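Local coordinates for protein minor fimbrium anchoring subunit Mfa2 (Porphyromonas gingivalis, PDB 5NFI) that attaches the minor, Mfa1-based fimbriae of this periodontal pathogen to the outer membrane and regulates how long they grow, at residues S169-F172 against D173-A177; V215-K218 against P219-R222; L122-M125 against E126-A129; T105-D108 against G109-L112. One frame throughout, in Å; residues are numbered along the deposited sequence.

In the fold
All four contacts are local chain reversals in a predominantly beta chain. Contacts 2 and 3 mark its far parts: their centres are about 66 Å apart, on opposite sides of the chain's centre. Contacts 1 and 4 occupy the middle, centres about 17 Å apart and nearest atoms about 5 Å apart, without touching. These two share neighbours: strand 93-100 receives side chains from both, Leu203 is touched by Tyr170 and Ile107, and Tyr142 bonds to Gly174 in contact 1 and Leu112 in contact 4. Contact 2 closes a hairpin between strands 211-217 and 222-228, contacts 3 and 4 lie in loops between strands, and contact 1 folds back on the end of strand 169-171.

Contact 1: residues S169-F172 against D173-A177; sequences SYRF and DGTVA
Ser169 O receives the backbone N-H of Ala177 at an O to N distance of 2.7 Å, and Arg171 N donates to Thr175 O at 2.9 Å, nearly straight at 165°. The two bonds flank a single bridge between Tyr170 and Val176, which shows that the chain turns back on the end of strand 169-171.

The tightly packed part lies beside that bridge. Tyr170 CE2 meets Val176 CG2 at 3.4 Å, while Gly174 O comes to the edge of the tyrosine ring, close to its plane. Trp71 and Met95 add to the surroundings of this ring, and its OH bonds to Asn167 O and Lys204 N.

Looser and more accessible is the group formed by Arg171, Asp173 and Thr175. Asp173 makes an Asx turn: its OD1 accepts from Thr175 OG1 at 2.8 Å on the syn side and from Thr175 N at 3.1 Å on the anti side, both from the same face of the carboxylate. With chi1 at 59°, the Asp173 carboxylate is folded back over its own backbone, within reach of both donors. Arg171 bends at chi3 and lays one guanidinium face over Ala177 CA, which stands 3.9 Å above the plane. Its NE reaches Thr175 OG1 at 3.3 Å, a weak bond with an angle of 121° at the hydrogen.

Arg171 NE remains 4.9 Å from Asp173 OD1, so the opposite charges make no direct pair; the threonine hydroxyl, donating to the carboxylate and weakly accepting from the guanidinium, probably couples them.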
loop_
_atom_site.group_PDB
_atom_site.type_symbol
_atom_site.label_atom_id
_atom_site.label_comp_id
_atom_site.label_asym_id
_atom_site.label_seq_id
_atom_site.Cartn_x
_atom_site.Cartn_y
_atom_site.Cartn_z
ATOM N N SER A 169 7.940 -0.400 4.434
ATOM C CA SER A 169 8.559 0.791 4.971
ATOM C C SER A 169 8.304 1.991 4.083
ATOM O O SER A 169 8.514 1.932 2.870
ATOM C CB SER A 169 10.050 0.568 5.133
ATOM O OG SER A 169 10.262 -0.518 6.001
ATOM N N TYR A 170 7.833 3.082 4.677
ATOM C CA TYR A 170 7.484 4.243 3.873
ATOM C C TYR A 170 8.096 5.528 4.414
ATOM O O TYR A 170 8.172 5.738 5.634
ATOM C CB TYR A 170 5.964 4.352 3.762
ATOM C CG TYR A 170 5.389 3.192 2.995
ATOM C CD1 TYR A 170 5.240 1.947 3.601
ATOM C CD2 TYR A 170 5.032 3.315 1.653
ATOM C CE1 TYR A 170 4.752 0.848 2.906
ATOM C CE2 TYR A 170 4.532 2.211 0.948
ATOM C CZ TYR A 170 4.401 0.979 1.589
ATOM O OH TYR A 170 3.912 -0.122 0.928
ATOM N N ARG A 171 8.559 6.373 3.493
ATOM C CA ARG A 171 9.054 7.694 3.847
ATOM C C ARG A 171 7.880 8.587 4.227
ATOM O O ARG A 171 6.725 8.166 4.134
ATOM C CB ARG A 171 9.842 8.297 2.693
ATOM C CG ARG A 171 10.989 7.437 2.251
ATOM C CD ARG A 171 11.871 8.158 1.249
ATOM N NE ARG A 171 12.450 7.220 0.290
ATOM C CZ ARG A 171 13.493 6.443 0.559
ATOM N NH1 ARG A 171 14.068 6.503 1.760
ATOM N NH2 ARG A 171 13.961 5.610 -0.367
ATOM N N PHE A 172 8.159 9.814 4.660
ATOM C CA PHE A 172 7.082 10.729 5.007
ATOM C C PHE A 172 6.241 11.053 3.780
ATOM O O PHE A 172 5.014 10.949 3.830
ATOM C CB PHE A 172 7.630 11.992 5.655
ATOM C CG PHE A 172 7.854 11.843 7.110
ATOM C CD1 PHE A 172 9.062 11.396 7.593
ATOM C CD2 PHE A 172 6.839 12.107 8.002
ATOM C CE1 PHE A 172 9.260 11.232 8.950
ATOM C CE2 PHE A 172 7.038 11.954 9.350
ATOM C CZ PHE A 172 8.247 11.513 9.829
ATOM N N ASP A 173 6.891 11.413 2.672
ATOM C CA ASP A 173 6.185 11.471 1.400
ATOM C C ASP A 173 5.740 10.038 1.147
ATOM O O ASP A 173 6.238 9.119 1.791
ATOM C CB ASP A 173 7.062 12.026 0.278
ATOM C CG ASP A 173 8.341 11.214 0.044
ATOM O OD1 ASP A 173 8.355 9.976 0.225
ATOM O OD2 ASP A 173 9.352 11.830 -0.354
ATOM N N GLY A 174 4.815 9.784 0.247
ATOM C CA GLY A 174 4.271 8.434 0.258
ATOM C C GLY A 174 5.163 7.317 -0.273
ATOM O O GLY A 174 4.663 6.228 -0.523
ATOM N N THR A 175 6.460 7.558 -0.453
ATOM C CA THR A 175 7.266 6.606 -1.224
ATOM C C THR A 175 7.841 5.430 -0.423
ATOM O O THR A 175 8.098 5.532 0.776
ATOM C CB THR A 175 8.424 7.307 -1.931
ATOM O OG1 THR A 175 9.437 7.634 -0.982
ATOM C CG2 THR A 175 7.923 8.550 -2.621
ATOM N N VAL A 176 8.040 4.310 -1.105
ATOM C CA VAL A 176 8.509 3.102 -0.452
ATOM C C VAL A 176 9.968 3.238 -0.096
ATOM O O VAL A 176 10.808 3.487 -0.954
ATOM C CB VAL A 176 8.302 1.864 -1.337
ATOM C CG1 VAL A 176 9.035 0.637 -0.757
ATOM C CG2 VAL A 176 6.821 1.605 -1.503
ATOM N N ALA A 177 10.246 3.096 1.193
ATOM C CA ALA A 177 11.604 3.093 1.692
ATOM C C ALA A 177 12.242 1.742 1.380
ATOM O O ALA A 177 11.578 0.699 1.418
ATOM C CB ALA A 177 11.619 3.375 3.186
#

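Contact 2: residues V215-K218 against P219-R222; sequences VTHK and PTGR
Pro219 lies against the face of the His217 imidazole. Its CD stands 3.6 Å from the ring centroid and 9° off the normal, a CH-pi contact almost over the centre, with the two side chains crossing at about a right angle. The histidine CG is anti to its backbone N (chi1 -176°), a setting that carries the ring forward over the turn. Tyr159 meets the same ring edge-to-face.

Thr220 comes next and approaches the imidazole at its edge, near the ring plane. OG1 faces His217 ND1 at a modelled 2.5 Å; either atom could be the donor, and so short a length is doubtful at this resolution. The backbone N of Thr220 also makes a weak bond to His217 O.

At Gly221 the hairpin linking strands 211-217 and 222-228 acquires its G1 beta bulge, in which Gly221 and Arg222 together face His217. Gly221 N donates to His217 O at 2.6 Å. The phi of Gly221 is positive, 84°, as suits the glycine of this bulge. Gly221 O lies 3.7 Å from Thr216 CG2.

Arg222 ends the segment by accepting, through its O, the backbone N-H of His217 at 2.8 Å. Beyond CB, which is 4.3 Å from His217 CB, the extended arginine chain leads away, and NH2 forms a long, weak ion pair with Asp263.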
loop_
_atom_site.group_PDB
_atom_site.type_symbol
_atom_site.label_atom_id
_atom_site.label_comp_id
_atom_site.label_asym_id
_atom_site.label_seq_id
_atom_site.Cartn_x
_atom_site.Cartn_y
_atom_site.Cartn_z
ATOM N N VAL A 215 5.074 -20.535 -4.974
ATOM C CA VAL A 215 4.393 -21.755 -4.537
ATOM C C VAL A 215 5.429 -22.797 -4.195
ATOM O O VAL A 215 6.333 -23.086 -5.008
ATOM C CB VAL A 215 3.439 -22.337 -5.607
ATOM C CG1 VAL A 215 2.687 -23.540 -5.042
ATOM C CG2 VAL A 215 2.449 -21.297 -6.061
ATOM N N THR A 216 5.276 -23.370 -3.003
ATOM C CA THR A 216 6.239 -24.305 -2.438
ATOM C C THR A 216 5.601 -25.632 -1.994
ATOM O O THR A 216 4.521 -25.657 -1.422
ATOM C CB THR A 216 6.949 -23.672 -1.221
ATOM O OG1 THR A 216 7.703 -22.530 -1.645
ATOM C CG2 THR A 216 7.873 -24.672 -0.550
ATOM N N HIS A 217 6.276 -26.737 -2.248
ATOM C CA HIS A 217 5.836 -28.018 -1.716
ATOM C C HIS A 217 6.339 -28.128 -0.281
ATOM O O HIS A 217 7.535 -28.337 -0.062
ATOM C CB HIS A 217 6.355 -29.168 -2.588
ATOM C CG HIS A 217 5.866 -30.515 -2.164
ATOM N ND1 HIS A 217 6.693 -31.465 -1.609
ATOM C CD2 HIS A 217 4.632 -31.070 -2.204
ATOM C CE1 HIS A 217 5.989 -32.546 -1.325
ATOM N NE2 HIS A 217 4.735 -32.332 -1.676
ATOM N N LYS A 218 5.435 -27.976 0.688
ATOM C CA LYS A 218 5.792 -27.904 2.109
ATOM C C LYS A 218 6.588 -29.104 2.652
ATOM O O LYS A 218 7.585 -28.908 3.361
ATOM C CB LYS A 218 4.526 -27.723 2.963
ATOM C CG LYS A 218 3.813 -26.403 2.770
ATOM C CD LYS A 218 2.756 -26.179 3.836
ATOM C CE LYS A 218 1.581 -27.107 3.650
ATOM N NZ LYS A 218 0.883 -27.434 4.943
ATOM N N PRO A 219 6.137 -30.351 2.371
ATOM C CA PRO A 219 6.864 -31.469 2.980
ATOM C C PRO A 219 8.350 -31.510 2.603
ATOM O O PRO A 219 9.180 -31.911 3.423
ATOM C CB PRO A 219 6.132 -32.689 2.427
ATOM C CG PRO A 219 4.780 -32.224 2.176
ATOM C CD PRO A 219 4.939 -30.834 1.655
ATOM N N THR A 220 8.679 -31.063 1.396
ATOM C CA THR A 220 10.042 -31.142 0.882
ATOM C C THR A 220 10.724 -29.793 0.909
ATOM O O THR A 220 11.943 -29.695 0.971
ATOM C CB THR A 220 10.051 -31.662 -0.558
ATOM O OG1 THR A 220 9.075 -30.932 -1.317
ATOM C CG2 THR A 220 9.693 -33.135 -0.589
ATOM N N GLY A 221 9.917 -28.745 0.852
ATOM C CA GLY A 221 10.430 -27.393 0.784
ATOM C C GLY A 221 10.757 -27.032 -0.643
ATOM O O GLY A 221 11.290 -25.967 -0.901
ATOM N N ARG A 222 10.434 -27.923 -1.574
ATOM C CA ARG A 222 10.692 -27.675 -2.990
ATOM C C ARG A 222 9.789 -26.587 -3.548
ATOM O O ARG A 222 8.593 -26.801 -3.760
ATOM C CB ARG A 222 10.504 -28.947 -3.804
ATOM C CG ARG A 222 10.530 -28.716 -5.306
ATOM C CD ARG A 222 9.902 -29.891 -6.045
ATOM N NE ARG A 222 10.138 -29.824 -7.482
ATOM C CZ ARG A 222 11.159 -30.414 -8.096
ATOM N NH1 ARG A 222 12.043 -31.115 -7.391
ATOM N NH2 ARG A 222 11.301 -30.304 -9.413
#

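Contact 3: residues L122-M125 against E126-A129; sequences LKNM and EDGA
Two hydrogen bonds join Asn124 to the residues that follow it. Its backbone O accepts from Asp127 N at 2.8 Å, closing a type I beta turn from Asn124 to Asp127. Its side-chain OD1 accepts from Glu126 N at 2.9 Å, with 148° at the hydrogen; the donor stands well above the plane of the amide carbonyl. Asn124 CG is anti to the backbone N (chi1 -172°), which directs the amide forward over the turn. A further, weak backbone bond from Ala129 N to Asp127 O accompanies the inverse gamma turn centred on Gly128.

Van der Waals contacts form the second group. Ala129 CB faces Lys123 CB at 3.5 Å, whereas the end of the lysine leads away. Met125, modelled as selenomethionine, brings CG to 3.3 Å from Ala129 O. The Asn124 and Glu126 side chains run side by side, OD1 of the asparagine 3.2 Å from CB of the glutamate, with amide and carboxylate planes 79° apart.

This exposed turn connects strand 113-122 to strand 133-151. Strand 3-10 borders it through Arg3, whose NH1 bonds to Lys123 O and on which the Met125 side chain rests.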
loop_
_atom_site.group_PDB
_atom_site.type_symbol
_atom_site.label_atom_id
_atom_site.label_comp_id
_atom_site.label_asym_id
_atom_site.label_seq_id
_atom_site.Cartn_x
_atom_site.Cartn_y
_atom_site.Cartn_z
ATOM N N LEU A 122 1.478 30.126 2.329
ATOM C CA LEU A 122 1.150 31.211 3.256
ATOM C C LEU A 122 1.814 32.499 2.804
ATOM O O LEU A 122 3.048 32.562 2.728
ATOM C CB LEU A 122 1.607 30.899 4.673
ATOM C CG LEU A 122 0.687 30.125 5.606
ATOM C CD1 LEU A 122 1.109 30.404 7.043
ATOM C CD2 LEU A 122 -0.761 30.494 5.365
ATOM N N LYS A 123 1.019 33.525 2.521
ATOM C CA LYS A 123 1.580 34.758 1.991
ATOM C C LYS A 123 1.623 35.815 3.098
ATOM O O LYS A 123 0.922 35.690 4.100
ATOM C CB LYS A 123 0.764 35.240 0.796
ATOM C CG LYS A 123 0.970 34.428 -0.480
ATOM C CD LYS A 123 -0.324 34.368 -1.290
ATOM C CE LYS A 123 -0.080 34.262 -2.788
ATOM N NZ LYS A 123 -1.353 34.487 -3.532
ATOM N N ASN A 124 2.446 36.847 2.923
ATOM C CA ASN A 124 2.622 37.849 3.966
ATOM C C ASN A 124 1.315 38.560 4.276
ATOM O O ASN A 124 0.814 39.364 3.480
ATOM C CB ASN A 124 3.690 38.870 3.584
ATOM C CG ASN A 124 4.027 39.815 4.734
ATOM O OD1 ASN A 124 3.445 39.730 5.820
ATOM N ND2 ASN A 124 4.980 40.714 4.506
HETATM N N MSE A 125 0.773 38.246 5.448
HETATM C CA MSE A 125 -0.504 38.788 5.880
HETATM C C MSE A 125 -0.439 40.296 6.030
HETATM O O MSE A 125 -1.460 40.977 5.938
HETATM C CB MSE A 125 -0.924 38.148 7.196
HETATM C CG MSE A 125 -2.352 37.673 7.224
HETATM SE SE MSE A 125 -2.687 36.801 8.920
HETATM C CE MSE A 125 -4.526 36.238 8.635
ATOM N N GLU A 126 0.763 40.819 6.256
ATOM C CA GLU A 126 0.954 42.262 6.349
ATOM C C GLU A 126 0.596 42.921 5.021
ATOM O O GLU A 126 0.220 44.098 4.978
ATOM C CB GLU A 126 2.391 42.593 6.743
ATOM C CG GLU A 126 2.579 44.021 7.191
ATOM C CD GLU A 126 3.880 44.223 7.933
ATOM O OE1 GLU A 126 4.420 43.230 8.475
ATOM O OE2 GLU A 126 4.360 45.378 7.979
ATOM N N ASP A 127 0.712 42.153 3.942
ATOM C CA ASP A 127 0.262 42.594 2.630
ATOM C C ASP A 127 -1.064 41.933 2.287
ATOM O O ASP A 127 -1.792 41.500 3.176
ATOM C CB ASP A 127 1.322 42.282 1.575
ATOM C CG ASP A 127 2.551 43.156 1.724
ATOM O OD1 ASP A 127 3.327 42.936 2.679
ATOM O OD2 ASP A 127 2.734 44.079 0.899
ATOM N N GLY A 128 -1.388 41.860 1.004
ATOM C CA GLY A 128 -2.590 41.158 0.596
ATOM C C GLY A 128 -2.445 39.653 0.760
ATOM O O GLY A 128 -2.081 38.948 -0.191
ATOM N N ALA A 129 -2.718 39.142 1.958
ATOM C CA ALA A 129 -2.647 37.694 2.163
ATOM C C ALA A 129 -3.707 37.167 3.093
ATOM O O ALA A 129 -3.832 37.592 4.239
ATOM C CB ALA A 129 -1.317 37.304 2.675
#

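Contact 4: residues T105-D108 against G109-L112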
loop_
_atom_site.group_PDB
_atom_site.type_symbol
_atom_site.label_atom_id
_atom_site.label_comp_id
_atom_site.label_asym_id
_atom_site.label_seq_id
_atom_site.Cartn_x
_atom_site.Cartn_y
_atom_site.Cartn_z
ATOM N N THR A 105 3.167 -8.607 10.504
ATOM C CA THR A 105 1.981 -8.741 11.333
ATOM C C THR A 105 0.778 -8.844 10.408
ATOM O O THR A 105 0.764 -8.264 9.320
ATOM C CB THR A 105 1.797 -7.554 12.299
ATOM O OG1 THR A 105 0.641 -7.771 13.127
ATOM C CG2 THR A 105 1.608 -6.275 11.534
ATOM N N ASN A 106 -0.230 -9.600 10.811
ATOM C CA ASN A 106 -1.380 -9.779 9.938
ATOM C C ASN A 106 -2.213 -8.514 9.840
ATOM O O ASN A 106 -2.780 -8.076 10.844
ATOM C CB ASN A 106 -2.249 -10.914 10.435
ATOM C CG ASN A 106 -3.508 -11.059 9.636
ATOM O OD1 ASN A 106 -3.550 -10.742 8.451
ATOM N ND2 ASN A 106 -4.560 -11.530 10.286
ATOM N N ILE A 107 -2.310 -7.942 8.641
ATOM C CA ILE A 107 -3.035 -6.697 8.489
ATOM C C ILE A 107 -4.313 -6.835 7.665
ATOM O O ILE A 107 -4.836 -5.837 7.160
ATOM C CB ILE A 107 -2.143 -5.588 7.860
ATOM C CG1 ILE A 107 -1.790 -5.914 6.406
ATOM C CG2 ILE A 107 -0.917 -5.287 8.757
ATOM C CD1 ILE A 107 -0.882 -4.917 5.779
ATOM N N ASP A 108 -4.838 -8.057 7.561
ATOM C CA ASP A 108 -6.138 -8.250 6.906
ATOM C C ASP A 108 -7.140 -7.340 7.578
ATOM O O ASP A 108 -7.080 -7.132 8.776
ATOM C CB ASP A 108 -6.655 -9.701 6.982
ATOM C CG ASP A 108 -5.676 -10.720 6.413
ATOM O OD1 ASP A 108 -4.942 -10.408 5.440
ATOM O OD2 ASP A 108 -5.640 -11.853 6.954
ATOM N N GLY A 109 -8.062 -6.805 6.790
ATOM C CA GLY A 109 -9.155 -6.024 7.319
ATOM C C GLY A 109 -8.764 -4.602 7.672
ATOM O O GLY A 109 -9.545 -3.898 8.294
ATOM N N THR A 110 -7.562 -4.185 7.288
ATOM C CA THR A 110 -7.140 -2.805 7.476
ATOM C C THR A 110 -6.892 -2.098 6.148
ATOM O O THR A 110 -6.435 -2.694 5.187
ATOM C CB THR A 110 -5.850 -2.703 8.309
ATOM O OG1 THR A 110 -4.712 -2.847 7.450
ATOM C CG2 THR A 110 -5.818 -3.753 9.403
ATOM N N THR A 111 -7.168 -0.808 6.105
ATOM C CA THR A 111 -6.830 -0.001 4.944
ATOM C C THR A 111 -5.743 0.966 5.336
ATOM O O THR A 111 -5.693 1.403 6.485
ATOM C CB THR A 111 -8.034 0.762 4.422
ATOM O OG1 THR A 111 -8.802 1.255 5.533
ATOM C CG2 THR A 111 -8.899 -0.168 3.596
ATOM N N LEU A 112 -4.852 1.272 4.407
ATOM C CA LEU A 112 -3.836 2.273 4.669
ATOM C C LEU A 112 -3.836 3.253 3.534
ATOM O O LEU A 112 -3.847 2.848 2.368
ATOM C CB LEU A 112 -2.460 1.644 4.814
ATOM C CG LEU A 112 -1.351 2.658 5.103
ATOM C CD1 LEU A 112 -1.415 3.079 6.552
ATOM C CD2 LEU A 112 0.023 2.099 4.749
#
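Ile107 O is held by two donors from Thr110, the hydroxyl OG1 at 3.0 Å and the backbone N at 3.2 Å. The backbone bond closes a type II beta turn running from Ile107 to Thr110. The two donors use the carbonyl differently: OG1 approaches in the carbonyl plane, on a lone pair, whereas the N is tilted 35° from that plane. Thr110 therefore grips one oxygen through both its main chain and its side chain, and the hydroxyl proton has a defined acceptor.

The threonine torsion accounts for this double hold. With chi1 at 86°, OG1 sits between the backbone N and the carbonyl carbon, on the side of the residue that turns toward Ile107. Gly109 occupies the turn position where phi is positive, 79° here, a value that favours glycine.

Further out, a polar group ties the turn to a neighbouring strand: Asp108 OD1 bonds to Thr201 OG1 on strand 196-202. Past the turn, Leu112 N bonds to Thr143 OG1 on strand 133-151. The buried side chain of Ile107, the first residue of the turn, packs on Leu97 of strand 93-100, Thr201 of strand 196-202 and Leu203 of a loop. Thr110 is bordered by His77.

Across the turn itself the remaining side-chain contacts are carbon against oxygen: Thr110 CG2, the methyl branch, lies 3.7 Å from Asp108 O, and Ile107 CB is 3.8 Å from Thr110 OG1.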